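Local coordinates for protein type III Pentaketide Synthase (Neurospora crassa, PDB 3EUO) that acts as a fungal type III polyketide synthase that makes pentaketides, probably by acyl transfer in the manner of the chalcone and stilbene synthases, at residues K91-A96 and L127-R132; T104-T109 and Y122-L127; A148-A153 and S206-S211; N155-H160 and K165-L170. One frame throughout, in Å; residues are numbered along the deposited sequence.

Interaction 1: residues K91-A96 and L127-R132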
loop_
_atom_site.group_PDB
_atom_site.type_symbol
_atom_site.label_atom_id
_atom_site.label_comp_id
_atom_site.label_asym_id
_atom_site.label_seq_id
_atom_site.Cartn_x
_atom_site.Cartn_y
_atom_site.Cartn_z
ATOM N N LYS A 91 -5.589 -14.713 16.856
ATOM C CA LYS A 91 -4.718 -15.722 17.459
ATOM C C LYS A 91 -3.336 -15.165 17.769
ATOM O O LYS A 91 -2.741 -15.498 18.795
ATOM C CB LYS A 91 -4.628 -16.964 16.571
ATOM C CG LYS A 91 -5.950 -17.736 16.502
ATOM C CD LYS A 91 -5.810 -19.097 15.832
ATOM C CE LYS A 91 -5.749 -19.000 14.326
ATOM N NZ LYS A 91 -5.814 -20.366 13.686
ATOM N N ALA A 92 -2.832 -14.316 16.877
ATOM C CA ALA A 92 -1.562 -13.633 17.105
ATOM C C ALA A 92 -1.657 -12.746 18.343
ATOM O O ALA A 92 -0.785 -12.791 19.204
ATOM C CB ALA A 92 -1.160 -12.820 15.879
ATOM N N MET A 93 -2.732 -11.964 18.437
ATOM C CA MET A 93 -2.965 -11.093 19.600
ATOM C C MET A 93 -3.118 -11.912 20.882
ATOM O O MET A 93 -2.589 -11.537 21.928
ATOM C CB MET A 93 -4.184 -10.186 19.381
ATOM C CG MET A 93 -4.007 -9.143 18.263
ATOM S SD MET A 93 -5.555 -8.242 17.877
ATOM C CE MET A 93 -5.743 -7.283 19.377
ATOM N N ALA A 94 -3.833 -13.031 20.793
ATOM C CA ALA A 94 -4.053 -13.911 21.948
ATOM C C ALA A 94 -2.746 -14.471 22.495
ATOM O O ALA A 94 -2.532 -14.493 23.711
ATOM C CB ALA A 94 -5.018 -15.042 21.585
ATOM N N GLU A 95 -1.864 -14.912 21.600
ATOM C CA GLU A 95 -0.566 -15.430 22.014
ATOM C C GLU A 95 0.279 -14.329 22.653
ATOM O O GLU A 95 1.018 -14.586 23.604
ATOM C CB GLU A 95 0.183 -16.065 20.844
ATOM C CG GLU A 95 1.575 -16.584 21.230
ATOM C CD GLU A 95 2.193 -17.494 20.190
ATOM O OE1 GLU A 95 2.067 -17.207 18.978
ATOM O OE2 GLU A 95 2.828 -18.496 20.592
ATOM N N ALA A 96 0.156 -13.110 22.129
ATOM C CA ALA A 96 0.923 -11.961 22.613
ATOM C C ALA A 96 0.329 -11.386 23.900
ATOM O O ALA A 96 0.926 -10.518 24.528
ATOM C CB ALA A 96 1.002 -10.885 21.540
ATOM N N LEU A 127 -11.914 -6.461 14.752
ATOM C CA LEU A 127 -11.073 -6.687 15.924
ATOM C C LEU A 127 -11.315 -5.672 17.047
ATOM O O LEU A 127 -10.867 -5.875 18.182
ATOM C CB LEU A 127 -9.586 -6.667 15.533
ATOM C CG LEU A 127 -9.060 -7.794 14.637
ATOM C CD1 LEU A 127 -7.675 -7.427 14.112
ATOM C CD2 LEU A 127 -9.007 -9.125 15.389
ATOM N N GLY A 128 -12.002 -4.578 16.731
ATOM C CA GLY A 128 -12.283 -3.533 17.713
ATOM C C GLY A 128 -11.060 -2.700 18.046
ATOM O O GLY A 128 -10.917 -2.209 19.168
ATOM N N LEU A 129 -10.173 -2.519 17.066
ATOM C CA LEU A 129 -8.962 -1.720 17.274
ATOM C C LEU A 129 -9.265 -0.228 17.389
ATOM O O LEU A 129 -10.375 0.209 17.085
ATOM C CB LEU A 129 -7.933 -1.992 16.170
ATOM C CG LEU A 129 -7.524 -3.457 15.994
ATOM C CD1 LEU A 129 -6.381 -3.559 15.009
ATOM C CD2 LEU A 129 -7.137 -4.087 17.328
ATOM N N SER A 130 -8.276 0.538 17.845
ATOM C CA SER A 130 -8.424 1.968 18.124
ATOM C C SER A 130 -8.881 2.776 16.909
ATOM O O SER A 130 -8.452 2.516 15.789
ATOM C CB SER A 130 -7.093 2.529 18.631
ATOM O OG SER A 130 -7.183 3.920 18.898
ATOM N N ASP A 131 -9.737 3.767 17.135
ATOM C CA ASP A 131 -10.083 4.705 16.062
ATOM C C ASP A 131 -8.882 5.568 15.669
ATOM O O ASP A 131 -8.920 6.251 14.646
ATOM C CB ASP A 131 -11.269 5.584 16.463
ATOM C CG ASP A 131 -10.913 6.592 17.532
ATOM O OD1 ASP A 131 -10.199 6.216 18.483
ATOM O OD2 ASP A 131 -11.357 7.760 17.430
ATOM N N ARG A 132 -7.819 5.520 16.474
ATOM C CA ARG A 132 -6.580 6.261 16.190
ATOM C C ARG A 132 -5.412 5.365 15.736
ATOM O O ARG A 132 -4.260 5.814 15.656
ATOM C CB ARG A 132 -6.170 7.122 17.391
ATOM C CG ARG A 132 -7.161 8.252 17.715
ATOM C CD ARG A 132 -6.443 9.564 18.077
ATOM N NE ARG A 132 -5.586 10.042 16.978
ATOM C CZ ARG A 132 -4.259 9.900 16.927
ATOM N NH1 ARG A 132 -3.591 9.319 17.923
ATOM N NH2 ARG A 132 -3.589 10.354 15.883
#

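Interaction 2: residues T104-T109 and Y122-L127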
loop_
_atom_site.group_PDB
_atom_site.type_symbol
_atom_site.label_atom_id
_atom_site.label_comp_id
_atom_site.label_asym_id
_atom_site.label_seq_id
_atom_site.Cartn_x
_atom_site.Cartn_y
_atom_site.Cartn_z
ATOM N N THR A 104 -0.951 -0.407 18.382
ATOM C CA THR A 104 -0.603 0.969 18.033
ATOM C C THR A 104 -0.525 1.224 16.527
ATOM O O THR A 104 -0.774 2.341 16.071
ATOM C CB THR A 104 0.746 1.384 18.654
ATOM O OG1 THR A 104 1.776 0.513 18.163
ATOM C CG2 THR A 104 0.698 1.313 20.182
ATOM N N HIS A 105 -0.138 0.195 15.772
ATOM C CA HIS A 105 -0.026 0.290 14.319
ATOM C C HIS A 105 -0.527 -1.023 13.730
ATOM O O HIS A 105 -0.550 -2.057 14.410
ATOM C CB HIS A 105 1.430 0.412 13.840
ATOM C CG HIS A 105 2.233 1.525 14.446
ATOM N ND1 HIS A 105 2.585 1.561 15.780
ATOM C CD2 HIS A 105 2.857 2.577 13.867
ATOM C CE1 HIS A 105 3.345 2.619 16.005
ATOM N NE2 HIS A 105 3.535 3.248 14.857
ATOM N N MET A 106 -0.875 -0.985 12.449
ATOM C CA MET A 106 -1.206 -2.174 11.677
ATOM C C MET A 106 -0.459 -2.043 10.351
ATOM O O MET A 106 -0.506 -0.988 9.723
ATOM C CB MET A 106 -2.722 -2.246 11.453
ATOM C CG MET A 106 -3.242 -3.495 10.752
ATOM S SD MET A 106 -5.068 -3.463 10.727
ATOM C CE MET A 106 -5.482 -4.418 12.162
ATOM N N VAL A 107 0.279 -3.079 9.959
ATOM C CA VAL A 107 0.906 -3.104 8.625
ATOM C C VAL A 107 0.379 -4.332 7.903
ATOM O O VAL A 107 0.673 -5.457 8.307
ATOM C CB VAL A 107 2.457 -3.146 8.667
ATOM C CG1 VAL A 107 3.031 -3.131 7.247
ATOM C CG2 VAL A 107 3.016 -1.967 9.455
ATOM N N SER A 108 -0.398 -4.110 6.846
ATOM C CA SER A 108 -1.087 -5.188 6.138
ATOM C C SER A 108 -0.628 -5.269 4.702
ATOM O O SER A 108 -0.174 -4.283 4.133
ATOM C CB SER A 108 -2.609 -4.980 6.164
ATOM O OG SER A 108 -3.077 -4.853 7.498
ATOM N N THR A 109 -0.770 -6.446 4.109
ATOM C CA THR A 109 -0.433 -6.603 2.701
ATOM C C THR A 109 -1.418 -7.538 2.009
ATOM O O THR A 109 -2.008 -8.420 2.641
ATOM C CB THR A 109 1.038 -7.063 2.525
ATOM O OG1 THR A 109 1.422 -6.985 1.144
ATOM C CG2 THR A 109 1.253 -8.467 3.047
ATOM N N TYR A 122 -11.565 -3.058 7.545
ATOM C CA TYR A 122 -12.631 -3.973 7.954
ATOM C C TYR A 122 -12.118 -4.980 8.986
ATOM O O TYR A 122 -12.806 -5.275 9.975
ATOM C CB TYR A 122 -13.237 -4.667 6.731
ATOM C CG TYR A 122 -13.853 -3.686 5.755
ATOM C CD1 TYR A 122 -15.213 -3.368 5.820
ATOM C CD2 TYR A 122 -13.075 -3.063 4.780
ATOM C CE1 TYR A 122 -15.785 -2.455 4.926
ATOM C CE2 TYR A 122 -13.637 -2.150 3.880
ATOM C CZ TYR A 122 -14.988 -1.854 3.964
ATOM O OH TYR A 122 -15.537 -0.950 3.075
ATOM N N VAL A 123 -10.896 -5.466 8.784
ATOM C CA VAL A 123 -10.268 -6.366 9.760
ATOM C C VAL A 123 -10.116 -5.666 11.115
ATOM O O VAL A 123 -10.535 -6.196 12.149
ATOM C CB VAL A 123 -8.891 -6.899 9.281
ATOM C CG1 VAL A 123 -8.234 -7.766 10.381
ATOM C CG2 VAL A 123 -9.044 -7.709 8.003
ATOM N N ALA A 124 -9.532 -4.468 11.092
ATOM C CA ALA A 124 -9.338 -3.660 12.298
ATOM C C ALA A 124 -10.653 -3.364 13.035
ATOM O O ALA A 124 -10.700 -3.411 14.267
ATOM C CB ALA A 124 -8.619 -2.372 11.960
ATOM N N LYS A 125 -11.703 -3.058 12.269
ATOM C CA LYS A 125 -13.043 -2.802 12.820
ATOM C C LYS A 125 -13.609 -4.041 13.513
ATOM O O LYS A 125 -14.147 -3.953 14.621
ATOM C CB LYS A 125 -13.998 -2.338 11.710
ATOM C CG LYS A 125 -15.429 -2.016 12.173
ATOM C CD LYS A 125 -16.362 -1.872 10.972
ATOM C CE LYS A 125 -17.801 -1.520 11.367
ATOM N NZ LYS A 125 -18.674 -2.722 11.543
ATOM N N GLU A 126 -13.495 -5.193 12.854
ATOM C CA GLU A 126 -13.956 -6.455 13.430
ATOM C C GLU A 126 -13.194 -6.828 14.702
ATOM O O GLU A 126 -13.763 -7.428 15.620
ATOM C CB GLU A 126 -13.848 -7.583 12.411
ATOM C CG GLU A 126 -14.938 -7.585 11.359
ATOM C CD GLU A 126 -15.147 -8.962 10.749
ATOM O OE1 GLU A 126 -15.083 -9.966 11.499
ATOM O OE2 GLU A 126 -15.373 -9.044 9.522
ATOM N N LEU A 127 -11.914 -6.461 14.752
ATOM C CA LEU A 127 -11.073 -6.687 15.924
ATOM C C LEU A 127 -11.315 -5.672 17.047
ATOM O O LEU A 127 -10.867 -5.875 18.182
ATOM C CB LEU A 127 -9.586 -6.667 15.533
ATOM C CG LEU A 127 -9.060 -7.794 14.637
ATOM C CD1 LEU A 127 -7.675 -7.427 14.112
ATOM C CD2 LEU A 127 -9.007 -9.125 15.389
#

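Interaction 3: residues A148-A153 and S206-S211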
loop_
_atom_site.group_PDB
_atom_site.type_symbol
_atom_site.label_atom_id
_atom_site.label_comp_id
_atom_site.label_asym_id
_atom_site.label_seq_id
_atom_site.Cartn_x
_atom_site.Cartn_y
_atom_site.Cartn_z
ATOM N N ALA A 148 8.231 -7.934 3.727
ATOM C CA ALA A 148 8.224 -6.479 3.536
ATOM C C ALA A 148 7.411 -5.779 4.629
ATOM O O ALA A 148 7.827 -4.739 5.160
ATOM C CB ALA A 148 7.704 -6.095 2.142
ATOM N N ALA A 149 6.256 -6.352 4.963
ATOM C CA ALA A 149 5.427 -5.817 6.036
ATOM C C ALA A 149 6.157 -5.892 7.374
ATOM O O ALA A 149 6.112 -4.946 8.156
ATOM C CB ALA A 149 4.087 -6.560 6.099
ATOM N N LEU A 150 6.845 -7.009 7.620
ATOM C CA LEU A 150 7.613 -7.165 8.851
ATOM C C LEU A 150 8.705 -6.094 9.004
ATOM O O LEU A 150 8.863 -5.522 10.081
ATOM C CB LEU A 150 8.232 -8.571 8.950
ATOM C CG LEU A 150 8.910 -8.908 10.283
ATOM C CD1 LEU A 150 7.908 -8.960 11.444
ATOM C CD2 LEU A 150 9.688 -10.211 10.168
ATOM N N ARG A 151 9.442 -5.840 7.924
ATOM C CA ARG A 151 10.531 -4.862 7.936
ATOM C C ARG A 151 9.984 -3.444 8.113
ATOM O O ARG A 151 10.556 -2.622 8.849
ATOM C CB ARG A 151 11.346 -4.981 6.639
ATOM C CG ARG A 151 12.443 -3.924 6.462
ATOM C CD ARG A 151 13.270 -4.155 5.184
ATOM N NE ARG A 151 12.428 -4.378 4.012
ATOM C CZ ARG A 151 11.740 -3.423 3.390
ATOM N NH1 ARG A 151 11.802 -2.168 3.824
ATOM N NH2 ARG A 151 10.984 -3.726 2.337
ATOM N N THR A 152 8.876 -3.161 7.435
ATOM C CA THR A 152 8.201 -1.876 7.576
ATOM C C THR A 152 7.745 -1.696 9.026
ATOM O O THR A 152 8.004 -0.658 9.622
ATOM C CB THR A 152 7.017 -1.749 6.613
ATOM O OG1 THR A 152 7.497 -1.883 5.268
ATOM C CG2 THR A 152 6.333 -0.384 6.769
ATOM N N ALA A 153 7.099 -2.719 9.583
ATOM C CA ALA A 153 6.724 -2.725 11.001
ATOM C C ALA A 153 7.916 -2.483 11.936
ATOM O O ALA A 153 7.778 -1.783 12.937
ATOM C CB ALA A 153 6.024 -4.017 11.369
ATOM N N SER A 206 -2.258 -14.803 7.528
ATOM C CA SER A 206 -1.333 -15.025 8.624
ATOM C C SER A 206 -0.948 -13.691 9.222
ATOM O O SER A 206 -0.951 -12.672 8.535
ATOM C CB SER A 206 -0.093 -15.763 8.142
ATOM O OG SER A 206 0.561 -15.035 7.125
ATOM N N ALA A 207 -0.624 -13.701 10.511
ATOM C CA ALA A 207 -0.314 -12.467 11.222
ATOM C C ALA A 207 0.734 -12.693 12.292
ATOM O O ALA A 207 0.864 -13.797 12.824
ATOM C CB ALA A 207 -1.583 -11.881 11.839
ATOM N N VAL A 208 1.502 -11.643 12.571
ATOM C CA VAL A 208 2.375 -11.609 13.736
ATOM C C VAL A 208 2.166 -10.300 14.488
ATOM O O VAL A 208 1.699 -9.307 13.922
ATOM C CB VAL A 208 3.888 -11.796 13.397
ATOM C CG1 VAL A 208 4.124 -13.115 12.645
ATOM C CG2 VAL A 208 4.443 -10.607 12.608
ATOM N N ILE A 209 2.494 -10.316 15.776
ATOM C CA ILE A 209 2.604 -9.090 16.543
ATOM C C ILE A 209 4.081 -8.770 16.684
ATOM O O ILE A 209 4.852 -9.612 17.154
ATOM C CB ILE A 209 1.990 -9.226 17.954
ATOM C CG1 ILE A 209 0.506 -9.627 17.858
ATOM C CG2 ILE A 209 2.220 -7.934 18.739
ATOM C CD1 ILE A 209 -0.375 -8.620 17.084
ATOM N N LEU A 210 4.475 -7.582 16.226
ATOM C CA LEU A 210 5.835 -7.091 16.457
ATOM C C LEU A 210 5.790 -6.004 17.515
ATOM O O LEU A 210 5.091 -4.996 17.352
ATOM C CB LEU A 210 6.477 -6.545 15.179
ATOM C CG LEU A 210 7.987 -6.258 15.256
ATOM C CD1 LEU A 210 8.806 -7.555 15.404
ATOM C CD2 LEU A 210 8.456 -5.477 14.034
ATOM N N SER A 211 6.535 -6.219 18.596
ATOM C CA SER A 211 6.614 -5.264 19.698
ATOM C C SER A 211 7.986 -4.608 19.749
ATOM O O SER A 211 8.988 -5.241 19.403
ATOM C CB SER A 211 6.352 -5.985 21.027
ATOM O OG SER A 211 6.525 -5.096 22.124
#

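Interaction 4: residues N155-H160 and K165-L170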
loop_
_atom_site.group_PDB
_atom_site.type_symbol
_atom_site.label_atom_id
_atom_site.label_comp_id
_atom_site.label_asym_id
_atom_site.label_seq_id
_atom_site.Cartn_x
_atom_site.Cartn_y
_atom_site.Cartn_z
ATOM N N ASN A 155 10.703 -0.772 11.280
ATOM C CA ASN A 155 11.021 0.654 11.186
ATOM C C ASN A 155 10.018 1.508 11.972
ATOM O O ASN A 155 10.402 2.449 12.666
ATOM C CB ASN A 155 11.055 1.104 9.720
ATOM C CG ASN A 155 12.221 0.506 8.942
ATOM O OD1 ASN A 155 13.257 0.161 9.513
ATOM N ND2 ASN A 155 12.066 0.419 7.619
ATOM N N LEU A 156 8.739 1.149 11.877
ATOM C CA LEU A 156 7.681 1.868 12.585
ATOM C C LEU A 156 7.804 1.692 14.103
ATOM O O LEU A 156 7.655 2.658 14.861
ATOM C CB LEU A 156 6.300 1.429 12.075
ATOM C CG LEU A 156 5.978 1.750 10.607
ATOM C CD1 LEU A 156 4.666 1.092 10.230
ATOM C CD2 LEU A 156 5.903 3.261 10.361
ATOM N N CYS A 157 8.090 0.468 14.542
ATOM C CA CYS A 157 8.376 0.212 15.960
ATOM C C CYS A 157 9.490 1.130 16.456
ATOM O O CYS A 157 9.371 1.752 17.512
ATOM C CB CYS A 157 8.795 -1.244 16.187
ATOM S SG CYS A 157 7.439 -2.410 16.338
ATOM N N LEU A 158 10.572 1.210 15.691
ATOM C CA LEU A 158 11.722 2.032 16.098
ATOM C C LEU A 158 11.404 3.536 16.104
ATOM O O LEU A 158 12.013 4.314 16.856
ATOM C CB LEU A 158 12.962 1.702 15.254
ATOM C CG LEU A 158 13.557 0.301 15.473
ATOM C CD1 LEU A 158 14.674 0.019 14.492
ATOM C CD2 LEU A 158 14.066 0.130 16.908
ATOM N N GLY A 159 10.441 3.947 15.281
ATOM C CA GLY A 159 9.953 5.331 15.304
ATOM C C GLY A 159 9.334 5.669 16.651
ATOM O O GLY A 159 9.554 6.753 17.201
ATOM N N HIS A 160 8.574 4.726 17.198
ATOM C CA HIS A 160 7.999 4.898 18.527
ATOM C C HIS A 160 9.062 4.805 19.610
ATOM O O HIS A 160 9.021 5.559 20.585
ATOM C CB HIS A 160 6.848 3.926 18.753
ATOM C CG HIS A 160 5.522 4.492 18.358
ATOM N ND1 HIS A 160 4.362 4.250 19.059
ATOM C CD2 HIS A 160 5.184 5.329 17.347
ATOM C CE1 HIS A 160 3.362 4.900 18.486
ATOM N NE2 HIS A 160 3.835 5.561 17.446
ATOM N N LYS A 165 7.890 5.586 23.241
ATOM C CA LYS A 165 6.511 5.085 23.285
ATOM C C LYS A 165 6.431 3.595 22.999
ATOM O O LYS A 165 7.185 3.089 22.155
ATOM C CB LYS A 165 5.628 5.826 22.273
ATOM C CG LYS A 165 5.455 7.312 22.549
ATOM C CD LYS A 165 4.997 8.060 21.301
ATOM C CE LYS A 165 3.581 7.674 20.867
ATOM N NZ LYS A 165 2.534 8.128 21.839
ATOM N N PRO A 166 5.513 2.887 23.689
ATOM C CA PRO A 166 5.247 1.486 23.377
ATOM C C PRO A 166 4.703 1.340 21.960
ATOM O O PRO A 166 3.865 2.139 21.520
ATOM C CB PRO A 166 4.160 1.095 24.391
ATOM C CG PRO A 166 4.300 2.082 25.500
ATOM C CD PRO A 166 4.676 3.356 24.813
ATOM N N ALA A 167 5.214 0.352 21.239
ATOM C CA ALA A 167 4.657 -0.000 19.942
ATOM C C ALA A 167 4.315 -1.473 19.948
ATOM O O ALA A 167 5.132 -2.313 20.339
ATOM C CB ALA A 167 5.637 0.315 18.823
ATOM N N ARG A 168 3.094 -1.773 19.526
ATOM C CA ARG A 168 2.636 -3.137 19.322
ATOM C C ARG A 168 1.960 -3.152 17.964
ATOM O O ARG A 168 0.885 -2.560 17.792
ATOM C CB ARG A 168 1.633 -3.545 20.408
ATOM C CG ARG A 168 2.119 -3.300 21.846
ATOM C CD ARG A 168 3.220 -4.286 22.291
ATOM N NE ARG A 168 3.543 -4.077 23.707
ATOM C CZ ARG A 168 4.466 -3.230 24.164
ATOM N NH1 ARG A 168 5.199 -2.503 23.329
ATOM N NH2 ARG A 168 4.651 -3.106 25.472
ATOM N N ILE A 169 2.586 -3.818 16.997
ATOM C CA ILE A 169 2.122 -3.720 15.617
ATOM C C ILE A 169 1.538 -5.029 15.102
ATOM O O ILE A 169 2.207 -6.061 15.110
ATOM C CB ILE A 169 3.240 -3.216 14.672
ATOM C CG1 ILE A 169 3.824 -1.896 15.213
ATOM C CG2 ILE A 169 2.704 -3.089 13.228
ATOM C CD1 ILE A 169 4.696 -1.116 14.238
ATOM N N LEU A 170 0.283 -4.976 14.655
ATOM C CA LEU A 170 -0.325 -6.107 13.977
ATOM C C LEU A 170 0.196 -6.128 12.548
ATOM O O LEU A 170 -0.099 -5.217 11.767
ATOM C CB LEU A 170 -1.860 -6.011 13.988
ATOM C CG LEU A 170 -2.630 -7.107 13.229
ATOM C CD1 LEU A 170 -2.242 -8.518 13.688
ATOM C CD2 LEU A 170 -4.124 -6.919 13.360
#

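Interaction 1: residues K91-A96 and L127-R132
Met-93 touches Leu-127 and Leu-129 through carbon and sulfur alone, and the shortest sound side-chain bond here lies within 127-132: Arg-132 N donates to Ser-130 OG at 3.0 Å, an ST turn that fixes the chain just beyond the contact. Met-93 reaches out from helix 91-96. Its CG stands beside the backbone N and anti to the carbonyl carbon, the next bond is extended, and a bend at the last torsion (chi3 69°) turns the methyl toward the loop. That bend splits the work between the two leucines. The sulfur SD lies 4.3 Å from Leu-127 CD2, while the terminal CE meets Leu-129 CD2 at 4.0 Å, with the Met-93 and Leu-129 side chains slanting past each other. Between the leucines the chain leaves its helix at Gly-128, whose positive phi (74°) and two bonds back into the last turn make a Schellman motif. The turn brings both leucines round to the same methionine. Backbones stay well apart: the nearest CA atoms, those of Met-93 and Leu-127, are 9.9 Å from each other. Met-93 also leans on Ile-209 of strand 204-211, and Leu-127 reaches Ser-89 and Arg-90 one turn back along helix 70-96. Farther along the loop, the backbone of Asp-131 is hydrogen-bonded to the second subunit, so this connection runs from the core to the dimer interface. With 98 Å² buried in all and only sulfur and methyl groups meeting, the contact has no directional bond; it holds by the burial of Met-93 against the two leucines.

Interaction 2: residues T104-T109 and Y122-L127
Strand 105-109 and helix 122-127 come closest at Met-106 and Ala-124, whose CA atoms are 8.3 Å apart, a gap that the side chain of Met-106 bridges. The methionine leaves the strand almost straight, with CG opposite the backbone N (chi1 -175°) and the following bond extended, so that its sulfur arrives at the helix surface. There the last torsion, -95°, turns CE, as modelled, along the helix, though its exact place is doubtful. Both ends of the thioether bond rest on one small residue: Met-106 CE is 3.8 Å and Met-106 SD 3.9 Å from Ala-124 CB. The same methyl also lies 3.9 Å from Ala-124 CA, close to the backbone itself, which is possible because alanine carries nothing beyond CB. Leu-127, one turn on, adds its CD1 at 4.2 Å from Met-106 CE, roughly at right angles to the alanine. At the start of the strand, Thr-104 OG1 and His-105 ND1 share a 2.7 Å hydrogen bond; the oxygen sits in the plane of the imidazole, at its edge. Thr-104 OG1 also receives the backbone N-H of Arg-168, and this second bond ties the histidine's hydroxyl partner to the next strand. This contact is the strand-helix half of a beta-alpha-beta unit running from strand 105-109 through helix 119-127 to strand 134-138. Met-106 has backbone bonds to Glu-134 and Val-136 of the parallel strand 134-138, while Leu-127 touches Leu-170 of strand 168-175. Helix 70-96 lies beside helix 119-127, touching Leu-127, and Val-107 turns its side chain to helix 145-162 on the other face of the sheet.

Interaction 3: residues A148-A153 and S206-S211
Leu-150 and Ala-153 meet Val-208 and Leu-210 without any ring among them, and the flat group to look at is the peptide carbonyl of Ala-148, at the start of the same helical segment. Two donors of Thr-152 take its oxygen from opposite faces: Thr-152 OG1 at 2.9 Å from Ala-148 O, tilted 35° from the carbonyl plane, and the ordinary helical N-H on the other side. The hydroxyl is thus satisfied within the helix. What faces the strand is aliphatic. Leu-150 has its CG opposite the backbone N (chi1 -172°), which carries its branch over to the strand, where CD1 lies 4.0 Å from Val-208 CG2; the two side chains cross at about a right angle. The same methyl is 4.3 Å from Leu-210 CD1, so Leu-150 CD1 touches both inward-facing strand residues. The other branch of Leu-210 settles over the helix backbone, its CD2 3.7 Å from Ala-153 C and 3.9 Å from Ala-153 CB. Alanine lets the strand leucine come that near. The axes of the two short segments pass 9.7 Å apart and point much the same way, 21° from parallel. Val-171 of the adjoining strand continues the surface, touching Ala-149, Ala-153 and Val-208. On the far side of the helix, Arg-151 forms salt bridges to Glu-372 and to Glu-134 of the second subunit. Helix 145-162 begins just after Cys-143, which is oxidised to 3-sulfinoalanine here. Such a helix, lying along a strand of the mixed sheet, fits the layered alpha/beta fold of the thiolase-like superfamily.

Interaction 4: residues N155-H160 and K165-L170
Two hydrogen bonds join His-160 to the incoming chain. The backbone Lys-165 N donates to His-160 O at 2.9 Å, nearly straight, and one residue on, the ring's own N-H reaches out: His-160 ND1 donates to Pro-166 O at 3.3 Å. That second bond is long but also nearly straight (170°). The oxygen lies in the imidazole plane, at its edge, whereas the ring nitrogen sits well above the plane of the proline carbonyl. Gripped at its edge, the ring is also covered on one face, where the bent chain of Lys-165 lays its CE 4.0 Å from the His-160 ring centroid in a CH-pi contact displaced toward the rim. His-105 of strand 105-109 packs edge-to-face with the same imidazole. With an alanine in place of His-160, the Pro-166 carbonyl would probably lose this donor and the Lys-165 chain the ring it lies over, leaving that chain freer to turn. Inward from the histidine the contact becomes apolar. Ala-167 CB lies 3.8 Å from His-160 CB and 4.0 Å from Cys-157 CA, on the helix backbone. Ile-169, with CG1 beside its backbone N (chi1 -54°), extends toward the helix; its CD1 touches both Cys-157 SG and Leu-156 CB, at 3.7 Å from each. On another side of this helix, Asn-155 bonds to Glu-134 of the second subunit and packs on its Leu-156. The short loop after helix 145-162 leads directly into strand 168-175, completing a beta-alpha-beta crossover from the parallel strand 134-138, with strand 105-109 lying between the two in the sheet.

From the N terminus, helix 70-96 opens interaction 1, which closes only at the loop after helix 119-127. Interaction 2 is nested inside that loop, packing strand 105-109 against the helix, and the two share Leu-127. After strand 134-138, helix 145-162 opens interaction 3, closed much later by strand 204-211; interaction 4 lies within it, where a short loop leads from the helix into strand 168-175. The two nested pairs follow each other in series and none cross. Strands 105-109, 168-175 and 204-211 lie side by side; interactions 1 and 2 lie on one face of this sheet, with helices 70-96 and 119-127, and interactions 3 and 4 on the other, with helix 145-162.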